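Local coordinates for protein aryl acylamidase (bacterium CSBL00001, PDB 4YJ6) that probably hydrolyses the amide bond of aryl acylamides, as a member of the amidase signature family of hydrolases, at residues His9-Ser12 and Ala13-Val17; Glu32-Ile35 and Asp36-Gln40; Pro329-Ala332 and Ser333-Leu337; Ala355-Lys358 and Trp359-Val363. One frame throughout, in Å; residues are numbered along the deposited sequence.

Interaction 1: His9-Ser12 and Ala13-Val17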
ATOM      1  N   HIS A   9     -20.229  -2.215  -9.310  1.00 17.58           N
ATOM      2  CA  HIS A   9     -19.341  -1.055  -9.450  1.00 17.46           C
ATOM      3  C   HIS A   9     -19.608  -0.094  -8.305  1.00 18.05           C
ATOM      4  O   HIS A   9     -20.768   0.239  -8.024  1.00 18.12           O
ATOM      5  CB  HIS A   9     -19.604  -0.353 -10.792  1.00 19.74           C
ATOM      6  CG  HIS A   9     -18.465   0.489 -11.283  1.00 18.82           C
ATOM      7  ND1 HIS A   9     -18.588   1.344 -12.354  1.00 20.67           N
ATOM      8  CD2 HIS A   9     -17.176   0.592 -10.868  1.00 19.57           C
ATOM      9  CE1 HIS A   9     -17.433   1.943 -12.581  1.00 21.44           C
ATOM     10  NE2 HIS A   9     -16.554   1.500 -11.695  1.00 19.39           N
ATOM     11  N   TRP A  10     -18.536   0.337  -7.637  1.00 17.46           N
ATOM     12  CA  TRP A  10     -18.614   1.309  -6.528  1.00 15.90           C
ATOM     13  C   TRP A  10     -19.251   0.822  -5.211  1.00 16.87           C
ATOM     14  O   TRP A  10     -19.353   1.594  -4.239  1.00 18.13           O
ATOM     15  CB  TRP A  10     -19.276   2.640  -6.986  1.00 17.37           C
ATOM     16  CG  TRP A  10     -18.598   3.268  -8.179  1.00 15.91           C
ATOM     17  CD1 TRP A  10     -19.091   3.367  -9.467  1.00 15.67           C
ATOM     18  CD2 TRP A  10     -17.294   3.878  -8.207  1.00 17.16           C
ATOM     19  NE1 TRP A  10     -18.167   3.991 -10.278  1.00 16.99           N
ATOM     20  CE2 TRP A  10     -17.059   4.317  -9.535  1.00 18.75           C
ATOM     21  CE3 TRP A  10     -16.306   4.096  -7.236  1.00 15.30           C
ATOM     22  CZ2 TRP A  10     -15.869   4.959  -9.921  1.00 16.35           C
ATOM     23  CZ3 TRP A  10     -15.132   4.729  -7.610  1.00 14.32           C
ATOM     24  CH2 TRP A  10     -14.919   5.163  -8.948  1.00 17.12           C
ATOM     25  N   LYS A  11     -19.683  -0.432  -5.141  1.00 15.54           N
ATOM     26  CA  LYS A  11     -20.223  -0.945  -3.897  1.00 16.17           C
ATOM     27  C   LYS A  11     -19.072  -1.138  -2.899  1.00 15.24           C
ATOM     28  O   LYS A  11     -17.967  -1.534  -3.307  1.00 14.91           O
ATOM     29  CB  LYS A  11     -20.923  -2.281  -4.104  1.00 15.93           C
ATOM     30  CG  LYS A  11     -22.194  -2.157  -4.944  1.00 20.97           C
ATOM     31  CD  LYS A  11     -23.371  -1.637  -4.104  1.00 25.46           C
ATOM     32  CE  LYS A  11     -24.711  -1.830  -4.859  1.00 30.23           C
ATOM     33  NZ  LYS A  11     -24.816  -0.899  -6.022  1.00 33.95           N
ATOM     34  N   SER A  12     -19.347  -0.874  -1.626  1.00 14.86           N
ATOM     35  CA  SER A  12     -18.346  -1.121  -0.579  1.00 12.77           C
ATOM     36  C   SER A  12     -18.251  -2.601  -0.225  1.00 14.26           C
ATOM     37  O   SER A  12     -19.127  -3.396  -0.559  1.00 12.92           O
ATOM     38  CB  SER A  12     -18.653  -0.316   0.680  1.00 15.29           C
ATOM     39  OG  SER A  12     -19.787  -0.829   1.334  1.00 15.27           O
ATOM     40  N   ALA A  13     -17.165  -2.990   0.439  1.00 13.17           N
ATOM     41  CA  ALA A  13     -17.076  -4.364   0.938  1.00 14.79           C
ATOM     42  C   ALA A  13     -18.203  -4.629   1.931  1.00 13.58           C
ATOM     43  O   ALA A  13     -18.785  -5.712   1.929  1.00 13.16           O
ATOM     44  CB  ALA A  13     -15.698  -4.612   1.611  1.00 15.48           C
ATOM     45  N   ALA A  14     -18.503  -3.650   2.795  1.00 12.43           N
ATOM     46  CA  ALA A  14     -19.596  -3.823   3.743  1.00 14.65           C
ATOM     47  C   ALA A  14     -20.901  -4.071   2.981  1.00 13.67           C
ATOM     48  O   ALA A  14     -21.688  -4.942   3.351  1.00 14.84           O
ATOM     49  CB  ALA A  14     -19.733  -2.583   4.642  1.00 16.87           C
ATOM     50  N   GLU A  15     -21.124  -3.335   1.909  1.00 12.53           N
ATOM     51  CA  GLU A  15     -22.359  -3.519   1.129  1.00 13.79           C
ATOM     52  C   GLU A  15     -22.400  -4.879   0.457  1.00 14.19           C
ATOM     53  O   GLU A  15     -23.420  -5.550   0.490  1.00 15.02           O
ATOM     54  CB  GLU A  15     -22.505  -2.416   0.088  1.00 16.10           C
ATOM     55  CG  GLU A  15     -22.889  -1.091   0.744  1.00 18.36           C
ATOM     56  CD  GLU A  15     -22.891   0.086  -0.214  1.00 23.71           C
ATOM     57  OE1 GLU A  15     -22.024   0.147  -1.111  1.00 18.49           O
ATOM     58  OE2 GLU A  15     -23.756   0.996  -0.040  1.00 26.11           O
ATOM     59  N   ILE A  16     -21.302  -5.285  -0.172  1.00 12.96           N
ATOM     60  CA  ILE A  16     -21.273  -6.609  -0.810  1.00 14.47           C
ATOM     61  C   ILE A  16     -21.481  -7.736   0.182  1.00 14.14           C
ATOM     62  O   ILE A  16     -22.208  -8.709  -0.090  1.00 14.39           O
ATOM     63  CB  ILE A  16     -19.965  -6.818  -1.573  1.00 11.92           C
ATOM     64  CG1 ILE A  16     -19.999  -5.892  -2.807  1.00 16.22           C
ATOM     65  CG2 ILE A  16     -19.856  -8.280  -2.046  1.00 12.40           C
ATOM     66  CD1 ILE A  16     -18.674  -5.708  -3.439  1.00 20.91           C
ATOM     67  N   VAL A  17     -20.819  -7.664   1.328  1.00 12.79           N
ATOM     68  CA  VAL A  17     -21.001  -8.694   2.345  1.00 14.48           C
ATOM     69  C   VAL A  17     -22.499  -8.855   2.643  1.00 15.98           C
ATOM     70  O   VAL A  17     -23.023  -9.960   2.752  1.00 15.66           O
ATOM     71  CB  VAL A  17     -20.263  -8.338   3.639  1.00 16.14           C
ATOM     72  CG1 VAL A  17     -20.775  -9.164   4.818  1.00 21.90           C
ATOM     73  CG2 VAL A  17     -18.752  -8.549   3.456  1.00 16.90           C
TER
HETATM   74  O   HOH W   1     -20.836   2.380  -1.958  1.00 27.08           O

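Interaction 2: Glu32-Ile35 and Asp36-Gln40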
ATOM      1  N   GLU A  32     -18.756 -12.638 -11.952  1.00 14.47           N
ATOM      2  CA  GLU A  32     -18.904 -12.323 -13.386  1.00 14.35           C
ATOM      3  C   GLU A  32     -19.014 -10.821 -13.608  1.00 16.79           C
ATOM      4  O   GLU A  32     -18.480 -10.287 -14.567  1.00 16.06           O
ATOM      5  CB  GLU A  32     -20.131 -13.032 -13.987  1.00 16.78           C
ATOM      6  CG  GLU A  32     -20.104 -14.548 -13.863  1.00 17.54           C
ATOM      7  CD  GLU A  32     -18.936 -15.232 -14.610  1.00 17.67           C
ATOM      8  OE1 GLU A  32     -18.267 -14.608 -15.471  1.00 17.48           O
ATOM      9  OE2 GLU A  32     -18.714 -16.443 -14.319  1.00 18.73           O
ATOM     10  N   SER A  33     -19.697 -10.129 -12.703  1.00 15.25           N
ATOM     11  CA  SER A  33     -19.851  -8.683 -12.821  1.00 16.50           C
ATOM     12  C   SER A  33     -18.535  -7.957 -12.568  1.00 16.92           C
ATOM     13  O   SER A  33     -18.288  -6.904 -13.161  1.00 16.91           O
ATOM     14  CB  SER A  33     -20.906  -8.174 -11.851  1.00 17.75           C
ATOM     15  OG  SER A  33     -22.190  -8.684 -12.183  1.00 26.75           O
ATOM     16  N   THR A  34     -17.697  -8.512 -11.699  1.00 15.36           N
ATOM     17  CA  THR A  34     -16.387  -7.900 -11.439  1.00 15.27           C
ATOM     18  C   THR A  34     -15.498  -8.128 -12.657  1.00 15.55           C
ATOM     19  O   THR A  34     -14.747  -7.259 -13.073  1.00 14.75           O
ATOM     20  CB  THR A  34     -15.716  -8.480 -10.176  1.00 13.44           C
ATOM     21  OG1 THR A  34     -16.552  -8.206  -9.047  1.00 15.27           O
ATOM     22  CG2 THR A  34     -14.340  -7.811  -9.922  1.00 14.62           C
ATOM     23  N   ILE A  35     -15.609  -9.310 -13.247  1.00 14.99           N
ATOM     24  CA  ILE A  35     -14.839  -9.634 -14.436  1.00 13.66           C
ATOM     25  C   ILE A  35     -15.229  -8.649 -15.542  1.00 15.48           C
ATOM     26  O   ILE A  35     -14.373  -8.132 -16.253  1.00 15.05           O
ATOM     27  CB  ILE A  35     -15.086 -11.099 -14.868  1.00 14.55           C
ATOM     28  CG1 ILE A  35     -14.341 -12.049 -13.927  1.00 13.40           C
ATOM     29  CG2 ILE A  35     -14.629 -11.357 -16.325  1.00 15.16           C
ATOM     30  CD1 ILE A  35     -14.739 -13.576 -14.088  1.00 15.24           C
ATOM     31  N   ASP A  36     -16.519  -8.379 -15.665  1.00 15.59           N
ATOM     32  CA  ASP A  36     -16.978  -7.450 -16.685  1.00 18.31           C
ATOM     33  C   ASP A  36     -16.313  -6.087 -16.493  1.00 19.50           C
ATOM     34  O   ASP A  36     -15.863  -5.463 -17.472  1.00 18.51           O
ATOM     35  CB  ASP A  36     -18.489  -7.259 -16.630  1.00 20.41           C
ATOM     36  CG  ASP A  36     -19.263  -8.487 -17.079  1.00 22.18           C
ATOM     37  OD1 ASP A  36     -18.676  -9.355 -17.767  1.00 22.33           O
ATOM     38  OD2 ASP A  36     -20.469  -8.553 -16.726  1.00 24.40           O
ATOM     39  N   LEU A  37     -16.252  -5.620 -15.240  1.00 17.86           N
ATOM     40  CA  LEU A  37     -15.630  -4.317 -14.948  1.00 17.03           C
ATOM     41  C   LEU A  37     -14.135  -4.326 -15.276  1.00 16.16           C
ATOM     42  O   LEU A  37     -13.615  -3.355 -15.812  1.00 17.49           O
ATOM     43  CB  LEU A  37     -15.823  -3.926 -13.469  1.00 15.37           C
ATOM     44  CG  LEU A  37     -17.237  -3.533 -13.081  1.00 17.39           C
ATOM     45  CD1 LEU A  37     -17.326  -3.335 -11.583  1.00 18.33           C
ATOM     46  CD2 LEU A  37     -17.662  -2.239 -13.803  1.00 19.57           C
ATOM     47  N   ILE A  38     -13.440  -5.412 -14.938  1.00 13.54           N
ATOM     48  CA  ILE A  38     -12.032  -5.493 -15.260  1.00 14.61           C
ATOM     49  C   ILE A  38     -11.866  -5.461 -16.770  1.00 18.10           C
ATOM     50  O   ILE A  38     -11.032  -4.735 -17.292  1.00 16.49           O
ATOM     51  CB  ILE A  38     -11.375  -6.782 -14.692  1.00 14.57           C
ATOM     52  CG1 ILE A  38     -11.339  -6.723 -13.145  1.00 13.83           C
ATOM     53  CG2 ILE A  38      -9.998  -6.957 -15.292  1.00 16.97           C
ATOM     54  CD1 ILE A  38     -10.933  -8.085 -12.454  1.00 15.52           C
ATOM     55  N   GLU A  39     -12.636  -6.286 -17.485  1.00 16.00           N
ATOM     56  CA  GLU A  39     -12.456  -6.355 -18.926  1.00 19.05           C
ATOM     57  C   GLU A  39     -12.781  -5.031 -19.619  1.00 18.14           C
ATOM     58  O   GLU A  39     -12.167  -4.687 -20.627  1.00 21.70           O
ATOM     59  CB  GLU A  39     -13.295  -7.516 -19.505  1.00 19.47           C
ATOM     60  CG  GLU A  39     -12.807  -8.863 -19.015  1.00 21.76           C
ATOM     61  CD  GLU A  39     -11.370  -9.151 -19.433  1.00 23.89           C
ATOM     62  OE1 GLU A  39     -11.026  -8.959 -20.626  1.00 23.87           O
ATOM     63  OE2 GLU A  39     -10.573  -9.555 -18.562  1.00 24.38           O
ATOM     64  N   GLN A  40     -13.733  -4.291 -19.066  1.00 17.87           N
ATOM     65  CA  GLN A  40     -14.212  -3.057 -19.660  1.00 20.60           C
ATOM     66  C   GLN A  40     -13.298  -1.872 -19.310  1.00 21.16           C
ATOM     67  O   GLN A  40     -13.028  -1.016 -20.153  1.00 22.33           O
ATOM     68  CB  GLN A  40     -15.609  -2.756 -19.134  1.00 21.44           C
ATOM     69  CG  GLN A  40     -16.183  -1.456 -19.684  1.00 29.52           C
ATOM     70  CD  GLN A  40     -17.432  -0.992 -18.956  1.00 33.04           C
ATOM     71  OE1 GLN A  40     -17.602  -1.250 -17.767  1.00 34.12           O
ATOM     72  NE2 GLN A  40     -18.308  -0.281 -19.670  1.00 36.54           N
TER
HETATM   73  O   HOH W   2     -18.285 -12.214 -16.949  1.00 19.47           O

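Interaction 3: Pro329-Ala332 and Ser333-Leu337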
ATOM      1  N   PRO A 329      18.350  -7.423   0.911  1.00 14.65           N
ATOM      2  CA  PRO A 329      17.545  -8.617   0.588  1.00 15.73           C
ATOM      3  C   PRO A 329      17.194  -8.735  -0.885  1.00 16.18           C
ATOM      4  O   PRO A 329      16.911  -9.831  -1.343  1.00 15.67           O
ATOM      5  CB  PRO A 329      16.259  -8.443   1.418  1.00 18.64           C
ATOM      6  CG  PRO A 329      16.377  -7.116   2.100  1.00 19.92           C
ATOM      7  CD  PRO A 329      17.720  -6.528   1.892  1.00 15.44           C
ATOM      8  N   THR A 330      17.208  -7.630  -1.625  1.00 13.83           N
ATOM      9  CA  THR A 330      16.958  -7.717  -3.061  1.00 14.86           C
ATOM     10  C   THR A 330      18.118  -8.477  -3.715  1.00 13.92           C
ATOM     11  O   THR A 330      17.919  -9.327  -4.574  1.00 15.62           O
ATOM     12  CB  THR A 330      16.818  -6.309  -3.657  1.00 14.33           C
ATOM     13  OG1 THR A 330      15.697  -5.664  -3.037  1.00 14.06           O
ATOM     14  CG2 THR A 330      16.548  -6.406  -5.148  1.00 15.27           C
ATOM     15  N   VAL A 331      19.344  -8.179  -3.286  1.00 12.77           N
ATOM     16  CA  VAL A 331      20.503  -8.879  -3.830  1.00 17.47           C
ATOM     17  C   VAL A 331      20.397 -10.356  -3.482  1.00 17.69           C
ATOM     18  O   VAL A 331      20.691 -11.202  -4.316  1.00 16.13           O
ATOM     19  CB  VAL A 331      21.814  -8.313  -3.283  1.00 15.79           C
ATOM     20  CG1 VAL A 331      23.021  -9.259  -3.591  1.00 17.62           C
ATOM     21  CG2 VAL A 331      22.066  -6.922  -3.874  1.00 14.97           C
ATOM     22  N   ALA A 332      19.979 -10.675  -2.253  1.00 15.72           N
ATOM     23  CA  ALA A 332      19.836 -12.076  -1.867  1.00 19.72           C
ATOM     24  C   ALA A 332      18.849 -12.795  -2.764  1.00 20.58           C
ATOM     25  O   ALA A 332      19.089 -13.944  -3.159  1.00 19.22           O
ATOM     26  CB  ALA A 332      19.401 -12.201  -0.383  1.00 18.46           C
ATOM     27  N   SER A 333      17.730 -12.145  -3.084  1.00 15.97           N
ATOM     28  CA  SER A 333      16.767 -12.708  -4.035  1.00 18.40           C
ATOM     29  C   SER A 333      17.418 -12.966  -5.407  1.00 18.81           C
ATOM     30  O   SER A 333      17.261 -14.047  -6.009  1.00 18.14           O
ATOM     31  CB  SER A 333      15.568 -11.763  -4.199  1.00 17.64           C
ATOM     32  OG  SER A 333      14.753 -12.153  -5.303  1.00 16.92           O
HETATM   33  N   MSE A 334      18.136 -11.972  -5.927  1.00 17.59           N
HETATM   34  CA  MSE A 334      18.765 -12.145  -7.235  1.00 16.56           C
HETATM   35  C   MSE A 334      19.813 -13.256  -7.222  1.00 17.86           C
HETATM   36  O   MSE A 334      19.928 -14.009  -8.180  1.00 20.30           O
HETATM   37  CB  MSE A 334      19.407 -10.858  -7.681  1.00 18.86           C
HETATM   38  CG  MSE A 334      18.332  -9.846  -7.959  1.00 21.23           C
HETATM   39 SE   MSE A 334      19.106  -8.174  -8.413  1.00 50.15          SE
HETATM   40  CE  MSE A 334      20.150  -8.764 -10.035  1.00 20.53           C
ATOM     41  N   GLN A 335      20.590 -13.337  -6.152  1.00 17.84           N
ATOM     42  CA  GLN A 335      21.604 -14.383  -6.047  1.00 20.06           C
ATOM     43  C   GLN A 335      20.913 -15.765  -6.017  1.00 23.14           C
ATOM     44  O   GLN A 335      21.360 -16.702  -6.670  1.00 20.62           O
ATOM     45  CB  GLN A 335      22.461 -14.188  -4.783  1.00 21.72           C
ATOM     46  CG  GLN A 335      23.359 -12.935  -4.794  1.00 21.74           C
ATOM     47  CD  GLN A 335      24.595 -13.103  -5.680  1.00 30.36           C
ATOM     48  OE1 GLN A 335      24.924 -14.217  -6.108  1.00 30.34           O
ATOM     49  NE2 GLN A 335      25.275 -11.996  -5.971  1.00 29.61           N
ATOM     50  N   ALA A 336      19.831 -15.890  -5.250  1.00 19.21           N
ATOM     51  CA  ALA A 336      19.113 -17.177  -5.162  1.00 21.62           C
ATOM     52  C   ALA A 336      18.500 -17.549  -6.518  1.00 23.94           C
ATOM     53  O   ALA A 336      18.576 -18.703  -6.933  1.00 22.67           O
ATOM     54  CB  ALA A 336      18.040 -17.139  -4.091  1.00 21.58           C
ATOM     55  N   LEU A 337      17.911 -16.586  -7.218  1.00 21.33           N
ATOM     56  CA  LEU A 337      17.334 -16.863  -8.538  1.00 21.55           C
ATOM     57  C   LEU A 337      18.413 -17.332  -9.506  1.00 22.68           C
ATOM     58  O   LEU A 337      18.184 -18.262 -10.281  1.00 24.17           O
ATOM     59  CB  LEU A 337      16.630 -15.619  -9.131  1.00 21.79           C
ATOM     60  CG  LEU A 337      15.316 -15.262  -8.423  1.00 22.12           C
ATOM     61  CD1 LEU A 337      14.792 -13.900  -8.847  1.00 19.89           C
ATOM     62  CD2 LEU A 337      14.301 -16.337  -8.726  1.00 20.23           C
TER

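Interaction 4: Ala355-Lys358 and Trp359-Val363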
ATOM      1  N   ALA A 355      18.666   2.075 -12.477  1.00 17.16           N
ATOM      2  CA  ALA A 355      18.668   2.760 -11.180  1.00 19.36           C
ATOM      3  C   ALA A 355      18.673   1.766 -10.031  1.00 17.42           C
ATOM      4  O   ALA A 355      19.237   2.021  -8.977  1.00 17.89           O
ATOM      5  CB  ALA A 355      17.448   3.697 -11.058  1.00 22.88           C
ATOM      6  N   LEU A 356      18.011   0.630 -10.243  1.00 15.80           N
ATOM      7  CA  LEU A 356      18.021  -0.436  -9.253  1.00 17.56           C
ATOM      8  C   LEU A 356      19.364  -1.163  -9.247  1.00 15.63           C
ATOM      9  O   LEU A 356      19.923  -1.424  -8.198  1.00 15.98           O
ATOM     10  CB  LEU A 356      16.881  -1.430  -9.536  1.00 16.15           C
ATOM     11  CG  LEU A 356      16.896  -2.695  -8.660  1.00 18.58           C
ATOM     12  CD1 LEU A 356      17.059  -2.376  -7.199  1.00 22.32           C
ATOM     13  CD2 LEU A 356      15.583  -3.477  -8.899  1.00 20.21           C
HETATM   14  N   MSE A 357      19.904  -1.461 -10.427  1.00 14.62           N
HETATM   15  CA  MSE A 357      21.189  -2.147 -10.489  1.00 18.20           C
HETATM   16  C   MSE A 357      22.259  -1.300  -9.800  1.00 14.51           C
HETATM   17  O   MSE A 357      23.212  -1.822  -9.240  1.00 16.14           O
HETATM   18  CB  MSE A 357      21.574  -2.455 -11.950  1.00 18.89           C
HETATM   19  CG  MSE A 357      22.756  -3.386 -12.097  1.00 22.79           C
HETATM   20 SE   MSE A 357      22.353  -5.203 -11.390  1.00 48.06          SE
HETATM   21  CE  MSE A 357      21.250  -5.949 -12.832  1.00 34.05           C
ATOM     22  N   LYS A 358      22.113   0.022  -9.825  1.00 15.87           N
ATOM     23  CA  LYS A 358      23.058   0.864  -9.087  1.00 16.58           C
ATOM     24  C   LYS A 358      23.140   0.427  -7.620  1.00 17.48           C
ATOM     25  O   LYS A 358      24.228   0.259  -7.065  1.00 17.45           O
ATOM     26  CB  LYS A 358      22.619   2.321  -9.154  1.00 16.59           C
ATOM     27  CG  LYS A 358      23.421   3.251  -8.243  1.00 17.84           C
ATOM     28  CD  LYS A 358      22.863   4.668  -8.336  1.00 21.97           C
ATOM     29  CE  LYS A 358      21.486   4.775  -7.679  1.00 22.72           C
ATOM     30  NZ  LYS A 358      21.116   6.194  -7.365  1.00 23.06           N
ATOM     31  N   TRP A 359      21.978   0.245  -6.995  1.00 15.33           N
ATOM     32  CA  TRP A 359      21.953  -0.111  -5.562  1.00 14.50           C
ATOM     33  C   TRP A 359      22.361  -1.565  -5.360  1.00 14.86           C
ATOM     34  O   TRP A 359      23.018  -1.905  -4.360  1.00 15.41           O
ATOM     35  CB  TRP A 359      20.553   0.142  -4.996  1.00 15.19           C
ATOM     36  CG  TRP A 359      20.252   1.594  -4.924  1.00 15.39           C
ATOM     37  CD1 TRP A 359      19.367   2.287  -5.678  1.00 15.27           C
ATOM     38  CD2 TRP A 359      20.869   2.544  -4.045  1.00 16.00           C
ATOM     39  NE1 TRP A 359      19.372   3.623  -5.308  1.00 15.12           N
ATOM     40  CE2 TRP A 359      20.302   3.801  -4.320  1.00 16.98           C
ATOM     41  CE3 TRP A 359      21.852   2.440  -3.058  1.00 17.79           C
ATOM     42  CZ2 TRP A 359      20.680   4.965  -3.633  1.00 16.54           C
ATOM     43  CZ3 TRP A 359      22.225   3.577  -2.372  1.00 17.41           C
ATOM     44  CH2 TRP A 359      21.636   4.828  -2.663  1.00 17.04           C
ATOM     45  N   ILE A 360      21.951  -2.424  -6.291  1.00 14.28           N
ATOM     46  CA  ILE A 360      22.376  -3.820  -6.279  1.00 16.68           C
ATOM     47  C   ILE A 360      23.912  -3.913  -6.239  1.00 18.62           C
ATOM     48  O   ILE A 360      24.477  -4.646  -5.430  1.00 16.48           O
ATOM     49  CB  ILE A 360      21.817  -4.576  -7.511  1.00 16.99           C
ATOM     50  CG1 ILE A 360      20.299  -4.685  -7.418  1.00 19.72           C
ATOM     51  CG2 ILE A 360      22.451  -5.961  -7.630  1.00 17.16           C
ATOM     52  CD1 ILE A 360      19.819  -5.183  -6.079  1.00 20.36           C
ATOM     53  N   ASP A 361      24.588  -3.136  -7.077  1.00 18.58           N
ATOM     54  CA  ASP A 361      26.042  -3.158  -7.078  1.00 17.35           C
ATOM     55  C   ASP A 361      26.591  -2.486  -5.821  1.00 16.42           C
ATOM     56  O   ASP A 361      27.603  -2.912  -5.274  1.00 20.65           O
ATOM     57  CB  ASP A 361      26.587  -2.448  -8.323  1.00 21.23           C
ATOM     58  CG  ASP A 361      26.338  -3.221  -9.607  1.00 25.36           C
ATOM     59  OD1 ASP A 361      26.123  -4.456  -9.577  1.00 25.81           O
ATOM     60  OD2 ASP A 361      26.377  -2.573 -10.673  1.00 23.96           O
ATOM     61  N   ALA A 362      25.920  -1.440  -5.360  1.00 16.32           N
ATOM     62  CA  ALA A 362      26.428  -0.673  -4.237  1.00 19.20           C
ATOM     63  C   ALA A 362      26.498  -1.541  -2.970  1.00 19.28           C
ATOM     64  O   ALA A 362      27.382  -1.339  -2.115  1.00 19.36           O
ATOM     65  CB  ALA A 362      25.544   0.539  -4.010  1.00 17.37           C
ATOM     66  N   VAL A 363      25.565  -2.479  -2.807  1.00 16.83           N
ATOM     67  CA  VAL A 363      25.557  -3.237  -1.557  1.00 18.26           C
ATOM     68  C   VAL A 363      26.161  -4.626  -1.696  1.00 19.52           C
ATOM     69  O   VAL A 363      26.195  -5.387  -0.727  1.00 18.18           O
ATOM     70  CB  VAL A 363      24.126  -3.320  -0.901  1.00 16.46           C
ATOM     71  CG1 VAL A 363      23.544  -1.909  -0.729  1.00 15.66           C
ATOM     72  CG2 VAL A 363      23.174  -4.224  -1.726  1.00 16.12           C
TER
HETATM   73  O   HOH W   3      18.336   6.032  -6.550  1.00 18.67           O

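Interaction 1: His9-Ser12 and Ala13-Val17
Ser12 and Glu15 clasp each other where the chain turns into helix 13-21. The hydroxyl of Ser12 takes the amide hydrogen of Glu15, OG to N 2.9 Å, and in return the carboxylate of Glu15 reaches back to the amide of Ser12, N to OE1 2.9 Å and almost straight at 173°. That amide comes to OE1 on its anti side, 17° out of the carboxylate plane. OG of Ser12 sits between its own backbone N and carbonyl carbon (chi1 71°), and from there it faces the first turn of the helix. The Glu15 chain starts beside its own N, which sets CG 3.2 Å from Ser12 OG, and the extended remainder brings OE1 back to Ser12 N. Together the two reciprocal bonds make a capping box, with Ser12 as the N-cap. The first regular helical bond follows at once, from Ile16 N to Ser12 O at 2.9 Å. With an alanine here the Glu15 amide would probably lose its capping acceptor, and the first turn would be more prone to fray. Asp233, from helix 231-241, accepts from the next two amides, those of Ala13 and Ala14. Glu15 OE1 also takes a proton from a water, 2.7 Å away, which gives its other one to Trp10 O and ties the incoming loop to the box. Lys11 crosses Glu15 at about a right angle: its CD lies 3.7 Å from Glu15 OE1, while NZ swings away, and its CB rests against CG1 of Ile16.

Interaction 2: Glu32-Ile35 and Asp36-Gln40
The carbonyl oxygen of Ile35 receives the amide of Glu39 at 2.8 Å from O to N, the donor lying nearly on the line of the C=O bond. CG of Glu39 closes on the same oxygen, 3.3 Å from Ile35 O, because the chain leaves beside its backbone N (chi1 -65°) before bending at chi2. The stems of Ile35 and Glu39 thus run alongside one another, with Ile35 CG2 4.1 Å from Glu39 CG; past this apolar stem the carboxylate turns to Tyr53 and Lys51. One turn back, Asp36 N bonds to Glu32 O at 2.9 Å, the amide tilted 26° from the carbonyl plane. The Asp36 carboxylate also comes near that carbonyl, OD1 3.3 Å from Glu32 O, but as acceptor against acceptor; only the backbone N donates there. A water lies within hydrogen-bonding distance of both acids, 2.8 Å from Glu32 OE1 and 3.0 Å from Asp36 OD1, although it has more acceptors near it than protons to give. Thr34, Ile35 and Ile38 pack against Leu128 of strand 126-131, and Ile35 and Ile38 also meet Tyr53 of helix 53-69. The carboxylates of Glu32 and Asp36 are 5.7 Å apart from OE1 to OD1, probably a mild repulsion, which the salt bridge from Glu32 to Arg57 would be expected to ease, the water helping at most in part.

Interaction 3: Pro329-Ala332 and Ser333-Leu337
Gln335 folds back over the carbonyl of Val331, one turn earlier in helix 315-339. Its CB lies 3.5 Å from Val331 O, beside the backbone bond that Gln335 N makes to the same oxygen at 2.8 Å. CG comes closer still, 3.2 Å from Val331 O, since it stands anti to its own carbonyl carbon (chi1 -67°) and is thereby turned toward the preceding turn. The same CG touches the side chain of Val331, 3.9 Å from CG1, the two chains leaning in one direction. At chi2 the chain bends, and at its tip OE1 accepts from Arg338, further along the helix. The methylene stem therefore does the packing and the amide head the polar work. Val331 meets this stem with CG1, the branch anti to its backbone N, and the side chains of both residues also touch Tyr345.

Met334, a selenomethionine, repeats the pattern: its CG is 3.4 Å from Thr330 O, and its end leads away toward Tyr136 and Ile360. Ser333 differs, its CB sitting nearest the carbonyl three residues back, 3.4 Å from Thr330 O, while its OG bonds to the hydroxyl of Tyr136. On the exposed side, Ala332 and Ala336 add only methyl groups. Pro329 has no amide hydrogen for the turn before it, and the helix is kinked there, yet its own O accepts normally from Ser333 N at 3.0 Å. Four successive bonds from residue i+4 back to residue i make this a regular alpha-helix resuming after a proline kink, amphipathic, with Thr330, Val331 and Met334 turned to helix 354-363.

Interaction 4: Ala355-Lys358 and Trp359-Val363
Lys358 lays its aliphatic end over the indole of Trp359, CE 3.8 Å from the centroid of the five-membered ring in a CH-pi contact. CE sits above the plane but offset toward the rim, nearest NE1 at 3.4 Å. The lysine chain leaves anti to its backbone N (chi1 171°) and bends only at chi3, which carries it alongside the ring. This exposed tail is the solvent side, together with a water at the indole edge, in the ring plane, that accepts from Lys358 NZ and Trp359 NE1, each at 2.9 Å.

The tight side is apolar. Ile360 is wedged between two residues of the preceding turn, its CG1 4.0 Å from Leu356 CD1 and its CG2 3.8 Å from the selenium of Met357, a selenomethionine. Ile360 N bonds to Leu356 O at 3.0 Å, nearly straight at 171°. Ala355 O, 3.3 Å from Trp359 CD1, is buried with no hydrogen-bonding partner in the model. Outside the helix, Trp359 meets the ring of Phe138 (planes at about 25°) and touches Asp320 and Cys323 of helix 315-339. A leucine at Trp359 would probably leave Phe138 without its ring partner, a gap against Asp320 and Cys323, and the water without its indole donor. The whole is an amphipathic helix, 354-363, with Trp359 and Ile360 packed on helix 315-339 and Lys358, Asp361 and Ala362 on its exposed side.

All four contacts are local, within a helix or at its start. Interactions 1 and 2 touch where His9 CA meets Leu37 CD1 at 3.7 Å; interactions 3 and 4 join helices 315-339 and 354-363, with Ile360 CD1 3.6 Å from Val331 CG2. Interaction 1 lies across the chain's centre from interactions 3 and 4, and interaction 2 is also far from them, nearest atoms about 27 Å apart. Interaction 1 is polar, a helix start closed by side-chain bonds, whereas 2 is the most buried. Interactions 3 and 4 are partly buried. Interactions 2, 3 and 4 share side-chain stems set over carbonyls one turn back; 4 differs by its CH-pi contact and bridging water.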